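Papillomavirus transcription factor E2 (Human papillomavirus type 18, PDB 1QQH) regulates viral transcription, and probably also viral DNA replication as in related papillomaviruses, through the N-terminal activation domain to which this fragment belongs. Local coordinates at residues Gln53-Gly58 and Glu121-Asn126; Trp69-Tyr74 and Trp81-Thr86; Cys87-Gly92 and Asn101-Glu106; Tyr74-Gly79 and Val96-Asn101. The protein carries 1 engineered substitution. All coordinates share one frame; numbering follows the deposited sequence.

Overall arrangement
All four contacts belong to one antiparallel sheet of the E2 activation domain. Contact 1 joins strands 45-56 and 120-124 at one end, and contact 4 lies on the opposite side of the chain's centre, about 29 Å away between centres. Contact 2, the hairpin of strands 63-75 and 81-89, is the most central, about 8 Å from the chain centre. It shares Y74 with contact 4, their centres about 10 Å apart, and reaches contact 3 where T86 OG1 meets Y104 OH. Contact 3 continues along strand 81-89 toward contact 1, where V88 packs against V122 and F124; these two contacts are about 14 Å apart between centres.

Contact 1: Gln53-Gly58 and Glu121-Asn126; sequences QVYFDG and EVHFGN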
loop_
_atom_site.group_PDB
_atom_site.type_symbol
_atom_site.label_atom_id
_atom_site.label_comp_id
_atom_site.label_asym_id
_atom_site.label_seq_id
_atom_site.Cartn_x
_atom_site.Cartn_y
_atom_site.Cartn_z
ATOM N N GLN A 53 -19.581 14.709 -15.173
ATOM C CA GLN A 53 -20.187 14.455 -16.475
ATOM C C GLN A 53 -20.074 15.671 -17.370
ATOM O O GLN A 53 -20.345 16.791 -16.944
ATOM C CB GLN A 53 -21.662 14.119 -16.332
ATOM C CG GLN A 53 -21.975 12.940 -15.470
ATOM C CD GLN A 53 -23.467 12.793 -15.303
ATOM O OE1 GLN A 53 -24.131 13.677 -14.741
ATOM N NE2 GLN A 53 -24.018 11.685 -15.802
ATOM N N VAL A 54 -19.677 15.442 -18.615
ATOM C CA VAL A 54 -19.553 16.520 -19.576
ATOM C C VAL A 54 -20.402 16.197 -20.792
ATOM O O VAL A 54 -20.305 15.108 -21.357
ATOM C CB VAL A 54 -18.099 16.707 -20.036
ATOM C CG1 VAL A 54 -18.031 17.780 -21.111
ATOM C CG2 VAL A 54 -17.229 17.097 -18.851
ATOM N N TYR A 55 -21.249 17.142 -21.175
ATOM C CA TYR A 55 -22.112 16.976 -22.337
ATOM C C TYR A 55 -21.600 17.901 -23.436
ATOM O O TYR A 55 -21.579 19.119 -23.267
ATOM C CB TYR A 55 -23.557 17.341 -21.989
ATOM C CG TYR A 55 -24.140 16.529 -20.859
ATOM C CD1 TYR A 55 -23.844 16.831 -19.531
ATOM C CD2 TYR A 55 -24.982 15.454 -21.114
ATOM C CE1 TYR A 55 -24.380 16.080 -18.484
ATOM C CE2 TYR A 55 -25.523 14.695 -20.078
ATOM C CZ TYR A 55 -25.220 15.014 -18.766
ATOM O OH TYR A 55 -25.762 14.269 -17.742
ATOM N N PHE A 56 -21.180 17.316 -24.552
ATOM C CA PHE A 56 -20.664 18.099 -25.666
ATOM C C PHE A 56 -21.785 18.469 -26.614
ATOM O O PHE A 56 -22.649 17.647 -26.920
ATOM C CB PHE A 56 -19.574 17.321 -26.393
ATOM C CG PHE A 56 -18.426 16.951 -25.508
ATOM C CD1 PHE A 56 -18.316 15.667 -24.989
ATOM C CD2 PHE A 56 -17.479 17.907 -25.148
ATOM C CE1 PHE A 56 -17.284 15.337 -24.123
ATOM C CE2 PHE A 56 -16.444 17.592 -24.283
ATOM C CZ PHE A 56 -16.347 16.300 -23.768
ATOM N N ASP A 57 -21.759 19.715 -27.072
ATOM C CA ASP A 57 -22.791 20.233 -27.960
ATOM C C ASP A 57 -24.050 20.254 -27.101
ATOM O O ASP A 57 -23.969 20.066 -25.887
ATOM C CB ASP A 57 -22.982 19.313 -29.167
ATOM C CG ASP A 57 -21.668 18.962 -29.847
ATOM O OD1 ASP A 57 -20.918 19.888 -30.228
ATOM O OD2 ASP A 57 -21.383 17.753 -30.001
ATOM N N GLY A 58 -25.205 20.484 -27.713
ATOM C CA GLY A 58 -26.432 20.512 -26.936
ATOM C C GLY A 58 -27.104 19.154 -26.917
ATOM O O GLY A 58 -28.278 19.029 -27.278
ATOM N N GLU A 121 -21.124 21.268 -21.738
ATOM C CA GLU A 121 -21.730 21.580 -20.455
ATOM C C GLU A 121 -21.155 20.638 -19.401
ATOM O O GLU A 121 -21.076 19.433 -19.623
ATOM C CB GLU A 121 -23.240 21.386 -20.566
ATOM C CG GLU A 121 -24.078 22.311 -19.710
ATOM C CD GLU A 121 -25.567 22.127 -19.963
ATOM O OE1 GLU A 121 -26.112 21.055 -19.602
ATOM O OE2 GLU A 121 -26.187 23.049 -20.534
ATOM N N VAL A 122 -20.757 21.184 -18.259
ATOM C CA VAL A 122 -20.180 20.373 -17.190
ATOM C C VAL A 122 -21.131 20.179 -16.013
ATOM O O VAL A 122 -21.686 21.144 -15.479
ATOM C CB VAL A 122 -18.874 21.003 -16.648
ATOM C CG1 VAL A 122 -18.233 20.070 -15.651
ATOM C CG2 VAL A 122 -17.918 21.301 -17.792
ATOM N N HIS A 123 -21.313 18.927 -15.611
ATOM C CA HIS A 123 -22.172 18.602 -14.485
ATOM C C HIS A 123 -21.371 17.870 -13.417
ATOM O O HIS A 123 -20.650 16.918 -13.707
ATOM C CB HIS A 123 -23.341 17.716 -14.924
ATOM C CG HIS A 123 -24.323 18.400 -15.823
ATOM N ND1 HIS A 123 -25.574 17.884 -16.082
ATOM C CD2 HIS A 123 -24.237 19.551 -16.530
ATOM C CE1 HIS A 123 -26.217 18.688 -16.909
ATOM N NE2 HIS A 123 -25.429 19.708 -17.195
ATOM N N PHE A 124 -21.491 18.325 -12.178
ATOM C CA PHE A 124 -20.790 17.687 -11.078
ATOM C C PHE A 124 -21.839 17.341 -10.040
ATOM O O PHE A 124 -22.276 18.199 -9.269
ATOM C CB PHE A 124 -19.750 18.627 -10.470
ATOM C CG PHE A 124 -18.789 17.944 -9.534
ATOM C CD1 PHE A 124 -17.961 18.691 -8.702
ATOM C CD2 PHE A 124 -18.702 16.556 -9.488
ATOM C CE1 PHE A 124 -17.060 18.067 -7.840
ATOM C CE2 PHE A 124 -17.803 15.923 -8.627
ATOM C CZ PHE A 124 -16.984 16.680 -7.803
ATOM N N GLY A 125 -22.246 16.076 -10.027
ATOM C CA GLY A 125 -23.262 15.651 -9.088
ATOM C C GLY A 125 -24.582 16.286 -9.467
ATOM O O GLY A 125 -25.087 16.074 -10.570
ATOM N N ASN A 126 -25.127 17.092 -8.562
ATOM C CA ASN A 126 -26.405 17.753 -8.796
ATOM C C ASN A 126 -26.217 19.225 -9.180
ATOM O O ASN A 126 -27.162 20.015 -9.142
ATOM C CB ASN A 126 -27.261 17.647 -7.529
ATOM C CG ASN A 126 -28.724 17.964 -7.778
ATOM O OD1 ASN A 126 -29.529 17.994 -6.845
ATOM N ND2 ASN A 126 -29.079 18.196 -9.041
HETATM O O HOH W 1 -26.494 14.907 -14.948
#
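Y55 turns the edge of its ring onto one face of the H123 imidazole, Y55 CE1 coming within 3.2 Å of H123 ND1. The centroids are 4.5 Å apart and the planes inclined at 51°, a tilted edge-to-face pair. Both lie on the face shared by Q53 and E121; with CG anti to the carbonyl carbon in each (chi1 -58° in Y55, -67° in H123), the rings are brought against one another. Strands 45-56 and 120-124 run antiparallel here: Q53-H123 and Y55-E121 are hydrogen-bonded pairs flanking the non-hydrogen-bonded pair V54-V122, whose side chains occupy the other face and pack on F107. The imidazole is fixed from within its own strand as well, since H123 NE2 donates to E121 OE1 at 2.8 Å, meeting the anti side of the carboxylate from out of its plane. Across the strands, a water donates to Q53 OE1 at 2.7 Å and also bonds Y55 OH; its link to H123 ND1 is weak. K60 lies against Y55 in a cation-pi contact.

Contact 2: Trp69-Tyr74 and Trp81-Thr86; sequences WDSVYY and WDKTAT
The Y74 ring carries D82 CB over one face, 3.9 Å from its centroid, while T84 CG2 lies at its edge, 3.8 Å from Y74 CE2. On the other side of the sheet one face of the Y73 ring is covered by K83, whose extended chain runs alongside it with K83 CG 4.2 Å from the centroid. The indole of W81 turns its edge to the backbone of the facing strand, W81 CZ3 approaching Y73 O at 3.4 Å. These side chains project from the two strands of a beta hairpin, in which V72-T84 and Y74-D82 are hydrogen-bonded pairs and Y73-K83 the non-hydrogen-bonded pair between them. V72 N gives a nearly straight bond to T84 O at 2.6 Å. The polar ends beside Y73 converge on E25, which is hydrogen-bonded to Y73 OH and forms a salt bridge with K83 NZ. Toward W69 the regular pairing ends: T86 N reaches W69 O in only a weak bond, and T86 OG1 touches V72 CG2 at 3.2 Å while pairing with Y104 OH.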
loop_
_atom_site.group_PDB
_atom_site.type_symbol
_atom_site.label_atom_id
_atom_site.label_comp_id
_atom_site.label_asym_id
_atom_site.label_seq_id
_atom_site.Cartn_x
_atom_site.Cartn_y
_atom_site.Cartn_z
ATOM N N TRP A 69 -10.861 13.714 -8.257
ATOM C CA TRP A 69 -10.429 13.151 -6.984
ATOM C C TRP A 69 -10.649 14.068 -5.781
ATOM O O TRP A 69 -10.210 15.214 -5.778
ATOM C CB TRP A 69 -8.959 12.766 -7.095
ATOM C CG TRP A 69 -8.695 11.869 -8.278
ATOM C CD1 TRP A 69 -8.190 12.232 -9.496
ATOM C CD2 TRP A 69 -8.961 10.462 -8.357
ATOM N NE1 TRP A 69 -8.124 11.139 -10.323
ATOM C CE2 TRP A 69 -8.592 10.041 -9.651
ATOM C CE3 TRP A 69 -9.472 9.516 -7.456
ATOM C CZ2 TRP A 69 -8.724 8.716 -10.071
ATOM C CZ3 TRP A 69 -9.602 8.195 -7.874
ATOM C CH2 TRP A 69 -9.227 7.810 -9.172
ATOM N N ASP A 70 -11.339 13.568 -4.758
ATOM C CA ASP A 70 -11.593 14.376 -3.560
ATOM C C ASP A 70 -10.280 14.870 -2.974
ATOM O O ASP A 70 -10.191 15.991 -2.484
ATOM C CB ASP A 70 -12.337 13.577 -2.487
ATOM C CG ASP A 70 -13.830 13.462 -2.761
ATOM O OD1 ASP A 70 -14.368 14.260 -3.555
ATOM O OD2 ASP A 70 -14.475 12.578 -2.160
ATOM N N SER A 71 -9.254 14.029 -3.039
ATOM C CA SER A 71 -7.960 14.395 -2.497
ATOM C C SER A 71 -6.833 14.062 -3.445
ATOM O O SER A 71 -6.707 12.932 -3.891
ATOM C CB SER A 71 -7.732 13.675 -1.167
ATOM O OG SER A 71 -8.770 13.981 -0.250
ATOM N N VAL A 72 -6.011 15.058 -3.747
ATOM C CA VAL A 72 -4.871 14.873 -4.629
ATOM C C VAL A 72 -3.603 15.098 -3.825
ATOM O O VAL A 72 -3.465 16.115 -3.133
ATOM C CB VAL A 72 -4.905 15.871 -5.798
ATOM C CG1 VAL A 72 -3.617 15.760 -6.614
ATOM C CG2 VAL A 72 -6.124 15.600 -6.672
ATOM N N TYR A 73 -2.687 14.139 -3.905
ATOM C CA TYR A 73 -1.423 14.216 -3.186
ATOM C C TYR A 73 -0.287 14.414 -4.171
ATOM O O TYR A 73 0.037 13.524 -4.958
ATOM C CB TYR A 73 -1.180 12.938 -2.370
ATOM C CG TYR A 73 -2.271 12.625 -1.370
ATOM C CD1 TYR A 73 -3.559 12.321 -1.792
ATOM C CD2 TYR A 73 -2.022 12.662 0.002
ATOM C CE1 TYR A 73 -4.581 12.059 -0.877
ATOM C CE2 TYR A 73 -3.032 12.407 0.926
ATOM C CZ TYR A 73 -4.309 12.107 0.483
ATOM O OH TYR A 73 -5.322 11.864 1.379
ATOM N N TYR A 74 0.311 15.599 -4.129
ATOM C CA TYR A 74 1.417 15.912 -5.012
ATOM C C TYR A 74 2.637 16.198 -4.159
ATOM O O TYR A 74 2.521 16.458 -2.960
ATOM C CB TYR A 74 1.071 17.126 -5.877
ATOM C CG TYR A 74 0.872 18.408 -5.104
ATOM C CD1 TYR A 74 1.934 19.288 -4.898
ATOM C CD2 TYR A 74 -0.385 18.758 -4.597
ATOM C CE1 TYR A 74 1.758 20.489 -4.216
ATOM C CE2 TYR A 74 -0.577 19.963 -3.907
ATOM C CZ TYR A 74 0.500 20.826 -3.724
ATOM O OH TYR A 74 0.330 22.032 -3.078
ATOM N N TRP A 81 5.201 16.117 0.576
ATOM C CA TRP A 81 3.871 15.793 0.077
ATOM C C TRP A 81 2.773 16.694 0.616
ATOM O O TRP A 81 2.615 16.845 1.825
ATOM C CB TRP A 81 3.519 14.332 0.394
ATOM C CG TRP A 81 4.334 13.357 -0.375
ATOM C CD1 TRP A 81 5.538 12.834 -0.015
ATOM C CD2 TRP A 81 4.051 12.855 -1.686
ATOM N NE1 TRP A 81 6.029 12.041 -1.023
ATOM C CE2 TRP A 81 5.137 12.037 -2.062
ATOM C CE3 TRP A 81 2.986 13.023 -2.583
ATOM C CZ2 TRP A 81 5.194 11.386 -3.298
ATOM C CZ3 TRP A 81 3.040 12.380 -3.810
ATOM C CH2 TRP A 81 4.141 11.570 -4.156
ATOM N N ASP A 82 2.018 17.299 -0.292
ATOM C CA ASP A 82 0.901 18.151 0.092
ATOM C C ASP A 82 -0.379 17.486 -0.383
ATOM O O ASP A 82 -0.363 16.680 -1.308
ATOM C CB ASP A 82 1.021 19.546 -0.525
ATOM C CG ASP A 82 2.093 20.382 0.141
ATOM O OD1 ASP A 82 2.160 20.381 1.394
ATOM O OD2 ASP A 82 2.861 21.049 -0.585
ATOM N N LYS A 83 -1.482 17.836 0.259
ATOM C CA LYS A 83 -2.782 17.270 -0.056
ATOM C C LYS A 83 -3.762 18.398 -0.393
ATOM O O LYS A 83 -3.861 19.384 0.340
ATOM C CB LYS A 83 -3.264 16.467 1.157
ATOM C CG LYS A 83 -4.685 15.976 1.120
ATOM C CD LYS A 83 -5.015 15.289 2.434
ATOM C CE LYS A 83 -6.480 14.932 2.538
ATOM N NZ LYS A 83 -6.769 14.263 3.831
ATOM N N THR A 84 -4.465 18.260 -1.510
ATOM C CA THR A 84 -5.424 19.275 -1.919
ATOM C C THR A 84 -6.608 18.674 -2.667
ATOM O O THR A 84 -6.627 17.485 -2.985
ATOM C CB THR A 84 -4.763 20.352 -2.803
ATOM O OG1 THR A 84 -5.697 21.415 -3.028
ATOM C CG2 THR A 84 -4.336 19.765 -4.140
ATOM N N ALA A 85 -7.608 19.497 -2.935
ATOM C CA ALA A 85 -8.799 19.019 -3.627
ATOM C C ALA A 85 -8.707 19.176 -5.134
ATOM O O ALA A 85 -7.879 19.926 -5.652
ATOM C CB ALA A 85 -10.028 19.767 -3.122
ATOM N N THR A 86 -9.562 18.448 -5.834
ATOM C CA THR A 86 -9.605 18.572 -7.276
ATOM C C THR A 86 -10.681 19.610 -7.533
ATOM O O THR A 86 -11.730 19.595 -6.892
ATOM C CB THR A 86 -10.012 17.260 -7.965
ATOM O OG1 THR A 86 -8.857 16.430 -8.125
ATOM C CG2 THR A 86 -10.621 17.545 -9.330
HETATM O O HOH W 2 -12.298 17.495 -5.544
#

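Contact 3: Cys87-Gly92 and Asn101-Glu106; sequences CVSHRG and NTFYIE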
loop_
_atom_site.group_PDB
_atom_site.type_symbol
_atom_site.label_atom_id
_atom_site.label_comp_id
_atom_site.label_asym_id
_atom_site.label_seq_id
_atom_site.Cartn_x
_atom_site.Cartn_y
_atom_site.Cartn_z
ATOM N N CYS A 87 -10.412 20.527 -8.449
ATOM C CA CYS A 87 -11.385 21.545 -8.780
ATOM C C CYS A 87 -11.982 21.262 -10.140
ATOM O O CYS A 87 -11.271 20.949 -11.095
ATOM C CB CYS A 87 -10.741 22.924 -8.767
ATOM S SG CYS A 87 -10.274 23.455 -7.122
ATOM N N VAL A 88 -13.300 21.374 -10.205
ATOM C CA VAL A 88 -14.059 21.130 -11.416
ATOM C C VAL A 88 -14.620 22.435 -11.976
ATOM O O VAL A 88 -15.562 22.994 -11.419
ATOM C CB VAL A 88 -15.240 20.173 -11.125
ATOM C CG1 VAL A 88 -15.998 19.868 -12.399
ATOM C CG2 VAL A 88 -14.727 18.893 -10.476
ATOM N N SER A 89 -14.047 22.916 -13.074
ATOM C CA SER A 89 -14.536 24.142 -13.704
ATOM C C SER A 89 -14.983 23.802 -15.121
ATOM O O SER A 89 -14.833 22.669 -15.564
ATOM C CB SER A 89 -13.431 25.187 -13.785
ATOM O OG SER A 89 -12.442 24.789 -14.720
ATOM N N HIS A 90 -15.521 24.789 -15.828
ATOM C CA HIS A 90 -15.969 24.580 -17.200
ATOM C C HIS A 90 -14.743 24.339 -18.081
ATOM O O HIS A 90 -14.834 23.693 -19.118
ATOM C CB HIS A 90 -16.754 25.802 -17.690
ATOM C CG HIS A 90 -17.316 25.649 -19.070
ATOM N ND1 HIS A 90 -16.641 26.064 -20.199
ATOM C CD2 HIS A 90 -18.473 25.097 -19.504
ATOM C CE1 HIS A 90 -17.359 25.772 -21.269
ATOM N NE2 HIS A 90 -18.474 25.184 -20.876
ATOM N N ARG A 91 -13.590 24.842 -17.647
ATOM C CA ARG A 91 -12.356 24.656 -18.403
ATOM C C ARG A 91 -11.763 23.244 -18.272
ATOM O O ARG A 91 -11.091 22.760 -19.184
ATOM C CB ARG A 91 -11.305 25.686 -17.973
ATOM C CG ARG A 91 -9.930 25.397 -18.563
ATOM C CD ARG A 91 -8.889 26.452 -18.229
ATOM N NE ARG A 91 -7.552 25.961 -18.553
ATOM C CZ ARG A 91 -6.426 26.633 -18.336
ATOM N NH1 ARG A 91 -6.463 27.843 -17.793
ATOM N NH2 ARG A 91 -5.258 26.087 -18.654
ATOM N N GLY A 92 -12.004 22.588 -17.142
ATOM C CA GLY A 92 -11.467 21.255 -16.945
ATOM C C GLY A 92 -11.255 20.924 -15.480
ATOM O O GLY A 92 -11.823 21.581 -14.603
ATOM N N ASN A 101 -3.151 26.848 -10.225
ATOM C CA ASN A 101 -4.094 25.903 -10.801
ATOM C C ASN A 101 -3.373 25.018 -11.805
ATOM O O ASN A 101 -2.739 25.511 -12.724
ATOM C CB ASN A 101 -5.228 26.644 -11.501
ATOM C CG ASN A 101 -6.064 27.472 -10.543
ATOM O OD1 ASN A 101 -5.949 27.339 -9.317
ATOM N ND2 ASN A 101 -6.924 28.327 -11.099
ATOM N N THR A 102 -3.479 23.708 -11.623
ATOM C CA THR A 102 -2.827 22.754 -12.514
ATOM C C THR A 102 -3.860 21.787 -13.088
ATOM O O THR A 102 -4.397 20.946 -12.370
ATOM C CB THR A 102 -1.769 21.952 -11.746
ATOM O OG1 THR A 102 -0.941 22.864 -11.014
ATOM C CG2 THR A 102 -0.901 21.134 -12.701
ATOM N N PHE A 103 -4.140 21.913 -14.379
ATOM C CA PHE A 103 -5.115 21.040 -15.026
ATOM C C PHE A 103 -4.557 19.677 -15.413
ATOM O O PHE A 103 -3.415 19.574 -15.837
ATOM C CB PHE A 103 -5.675 21.707 -16.290
ATOM C CG PHE A 103 -6.528 22.895 -16.012
ATOM C CD1 PHE A 103 -5.954 24.112 -15.675
ATOM C CD2 PHE A 103 -7.915 22.785 -16.035
ATOM C CE1 PHE A 103 -6.743 25.206 -15.357
ATOM C CE2 PHE A 103 -8.718 23.867 -15.721
ATOM C CZ PHE A 103 -8.130 25.087 -15.379
ATOM N N TYR A 104 -5.358 18.630 -15.250
ATOM C CA TYR A 104 -4.931 17.302 -15.671
ATOM C C TYR A 104 -5.937 16.757 -16.687
ATOM O O TYR A 104 -5.880 15.596 -17.098
ATOM C CB TYR A 104 -4.742 16.352 -14.476
ATOM C CG TYR A 104 -5.932 16.108 -13.579
ATOM C CD1 TYR A 104 -6.850 15.103 -13.865
ATOM C CD2 TYR A 104 -6.085 16.826 -12.390
ATOM C CE1 TYR A 104 -7.893 14.802 -12.983
ATOM C CE2 TYR A 104 -7.119 16.538 -11.502
ATOM C CZ TYR A 104 -8.018 15.522 -11.802
ATOM O OH TYR A 104 -9.023 15.222 -10.913
ATOM N N ILE A 105 -6.866 17.630 -17.072
ATOM C CA ILE A 105 -7.887 17.363 -18.083
ATOM C C ILE A 105 -8.419 18.713 -18.544
ATOM O O ILE A 105 -8.896 19.510 -17.739
ATOM C CB ILE A 105 -9.072 16.528 -17.567
ATOM C CG1 ILE A 105 -8.653 15.066 -17.403
ATOM C CG2 ILE A 105 -10.209 16.595 -18.567
ATOM C CD1 ILE A 105 -9.800 14.107 -17.206
ATOM N N GLU A 106 -8.300 18.976 -19.840
ATOM C CA GLU A 106 -8.770 20.221 -20.431
ATOM C C GLU A 106 -9.987 19.851 -21.269
ATOM O O GLU A 106 -9.886 19.069 -22.219
ATOM C CB GLU A 106 -7.675 20.823 -21.309
ATOM C CG GLU A 106 -6.423 21.230 -20.540
ATOM C CD GLU A 106 -6.517 22.634 -19.967
ATOM O OE1 GLU A 106 -7.639 23.176 -19.888
ATOM O OE2 GLU A 106 -5.467 23.201 -19.589
#
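R91 lays its guanidinium flat on the ring of F103, the two planes only 9° apart and their centres separated by 3.8 Å. The overlap is off-centre, with R91 CZ displaced from the ring normal, so the contact is both a parallel stack and a cation-pi interaction. Although the flat groups are stacked, the side chains cross at about a right angle: the arginine, extended from CG to NE, passes over the outer part of the ring, and R91 CD comes 3.2 Å from F103 CZ. E106 approaches from another direction, at the guanidinium edge and nearly coplanar with it. The grip is side-on and bidentate, R91 NE to E106 OE1 at 3.1 Å and R91 NH2 to E106 OE2 at 3.0 Å, each oxygen using its syn lone pair. A bend at chi2 (-86°) turns the glutamate carboxylate alongside the arginine. With a ring on one face and a carboxylate at the edge, the guanidinium is probably restrained in both tilt and rotation.

At the F103 ring edge lie S89 OG and the backbone of G92, and G92 CA makes a close CA-H...O contact of 3.2 Å with I105 O. G92 O accepts from both S89 N and S89 OG, tying off the turn. An arginine stacked on an aromatic ring and held at its edge by a bidentate salt bridge thus borders the antiparallel non-hydrogen-bonded pair G92-E106, where strand 92-97 meets strand 105-106 and E106 takes the N-cap position of helix 107-111.

Contact 4: Tyr74-Gly79 and Val96-Asn101; sequences YMTDAG and VKEGYN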
loop_
_atom_site.group_PDB
_atom_site.type_symbol
_atom_site.label_atom_id
_atom_site.label_comp_id
_atom_site.label_asym_id
_atom_site.label_seq_id
_atom_site.Cartn_x
_atom_site.Cartn_y
_atom_site.Cartn_z
ATOM N N TYR A 74 0.311 15.599 -4.129
ATOM C CA TYR A 74 1.417 15.912 -5.012
ATOM C C TYR A 74 2.637 16.198 -4.159
ATOM O O TYR A 74 2.521 16.458 -2.960
ATOM C CB TYR A 74 1.071 17.126 -5.877
ATOM C CG TYR A 74 0.872 18.408 -5.104
ATOM C CD1 TYR A 74 1.934 19.288 -4.898
ATOM C CD2 TYR A 74 -0.385 18.758 -4.597
ATOM C CE1 TYR A 74 1.758 20.489 -4.216
ATOM C CE2 TYR A 74 -0.577 19.963 -3.907
ATOM C CZ TYR A 74 0.500 20.826 -3.724
ATOM O OH TYR A 74 0.330 22.032 -3.078
ATOM N N MET A 75 3.807 16.141 -4.775
ATOM C CA MET A 75 5.042 16.400 -4.058
ATOM C C MET A 75 5.655 17.728 -4.518
ATOM O O MET A 75 5.789 17.981 -5.715
ATOM C CB MET A 75 6.021 15.247 -4.289
ATOM C CG MET A 75 7.323 15.369 -3.510
ATOM S SD MET A 75 8.482 14.017 -3.875
ATOM C CE MET A 75 8.407 13.071 -2.334
ATOM N N THR A 76 6.004 18.583 -3.560
ATOM C CA THR A 76 6.607 19.870 -3.886
ATOM C C THR A 76 8.013 19.640 -4.427
ATOM O O THR A 76 8.545 18.529 -4.360
ATOM C CB THR A 76 6.709 20.785 -2.645
ATOM O OG1 THR A 76 7.678 20.257 -1.733
ATOM C CG2 THR A 76 5.367 20.877 -1.942
ATOM N N ASP A 77 8.612 20.691 -4.971
ATOM C CA ASP A 77 9.963 20.595 -5.507
ATOM C C ASP A 77 10.853 20.085 -4.374
ATOM O O ASP A 77 11.680 19.193 -4.563
ATOM C CB ASP A 77 10.427 21.974 -5.970
ATOM C CG ASP A 77 9.331 22.741 -6.696
ATOM O OD1 ASP A 77 8.884 22.280 -7.772
ATOM O OD2 ASP A 77 8.910 23.802 -6.184
ATOM N N ALA A 78 10.649 20.655 -3.189
ATOM C CA ALA A 78 11.396 20.276 -1.994
ATOM C C ALA A 78 11.225 18.788 -1.697
ATOM O O ALA A 78 11.961 18.213 -0.892
ATOM C CB ALA A 78 10.917 21.101 -0.801
ATOM N N GLY A 79 10.241 18.169 -2.345
ATOM C CA GLY A 79 10.003 16.756 -2.133
ATOM C C GLY A 79 9.026 16.451 -1.013
ATOM O O GLY A 79 8.912 15.301 -0.594
ATOM N N VAL A 96 -4.729 22.830 -7.126
ATOM C CA VAL A 96 -3.810 23.936 -6.912
ATOM C C VAL A 96 -2.503 23.349 -6.420
ATOM O O VAL A 96 -2.465 22.689 -5.384
ATOM C CB VAL A 96 -4.370 24.932 -5.873
ATOM C CG1 VAL A 96 -3.438 26.125 -5.733
ATOM C CG2 VAL A 96 -5.756 25.389 -6.301
ATOM N N LYS A 97 -1.445 23.568 -7.185
ATOM C CA LYS A 97 -0.137 23.056 -6.827
ATOM C C LYS A 97 0.783 24.219 -6.475
ATOM O O LYS A 97 1.259 24.946 -7.355
ATOM C CB LYS A 97 0.452 22.258 -7.985
ATOM C CG LYS A 97 1.788 21.617 -7.665
ATOM C CD LYS A 97 2.330 20.850 -8.857
ATOM C CE LYS A 97 3.651 20.178 -8.527
ATOM N NZ LYS A 97 4.179 19.449 -9.707
ATOM N N GLU A 98 1.028 24.391 -5.181
ATOM C CA GLU A 98 1.876 25.473 -4.711
ATOM C C GLU A 98 1.301 26.799 -5.208
ATOM O O GLU A 98 1.986 27.596 -5.846
ATOM C CB GLU A 98 3.313 25.271 -5.210
ATOM C CG GLU A 98 3.961 23.976 -4.696
ATOM C CD GLU A 98 5.408 23.804 -5.143
ATOM O OE1 GLU A 98 6.257 24.623 -4.734
ATOM O OE2 GLU A 98 5.699 22.852 -5.901
ATOM N N GLY A 99 0.017 26.998 -4.925
ATOM C CA GLY A 99 -0.672 28.220 -5.306
ATOM C C GLY A 99 -1.145 28.376 -6.740
ATOM O O GLY A 99 -1.859 29.339 -7.043
ATOM N N TYR A 100 -0.772 27.452 -7.623
ATOM C CA TYR A 100 -1.178 27.554 -9.023
ATOM C C TYR A 100 -2.081 26.444 -9.547
ATOM O O TYR A 100 -1.818 25.253 -9.346
ATOM C CB TYR A 100 0.056 27.662 -9.920
ATOM C CG TYR A 100 0.839 28.925 -9.676
ATOM C CD1 TYR A 100 1.724 29.018 -8.601
ATOM C CD2 TYR A 100 0.644 30.056 -10.473
ATOM C CE1 TYR A 100 2.391 30.210 -8.320
ATOM C CE2 TYR A 100 1.306 31.256 -10.199
ATOM C CZ TYR A 100 2.174 31.324 -9.121
ATOM O OH TYR A 100 2.805 32.510 -8.819
ATOM N N ASN A 101 -3.151 26.848 -10.225
ATOM C CA ASN A 101 -4.094 25.903 -10.801
ATOM C C ASN A 101 -3.373 25.018 -11.805
ATOM O O ASN A 101 -2.739 25.511 -12.724
ATOM C CB ASN A 101 -5.228 26.644 -11.501
ATOM C CG ASN A 101 -6.064 27.472 -10.543
ATOM O OD1 ASN A 101 -5.949 27.339 -9.317
ATOM N ND2 ASN A 101 -6.924 28.327 -11.099
HETATM O O HOH W 3 -2.529 23.591 -2.858
#
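Two beta turns meet at this end of the sheet: the type I turn T76-G79, which follows strand 63-75 in its hairpin, and the type I' turn K97-Y100, which links strands 92-97 and 100-103. The strands themselves are not paired across the contact, and the Y74 side chain spans the distance between them. Its CG sits between the backbone N and the carbonyl carbon (chi1 64°), a rotamer that directs the phenol toward the second turn. There Y74 OH accepts a hydrogen bond from E98 N at 3.2 Å, with an N-H...O angle of 162°, and so engages the backbone at the first corner of the type I' turn. A water bridges the same hydroxyl to V96 O, donating to that carbonyl at 2.7 Å. K97 runs obliquely over one face of the ring, its CG 4.0 Å from the Y74 centroid in a CH-pi contact, so the lysine contributes its aliphatic part to the packing.

Farther out, E98 extends back toward the first turn, where its carboxylate lies near T76, with E98 OE2 3.7 Å from T76 CA. The hydroxyl of T76 is engaged separately, with T80 OG1. The carboxylates of D77 and E98 converge at this surface with their planes 55° apart, a closeness that might disfavour full ionisation of both; D77 OD2 lies 3.1 Å from E98 OE1.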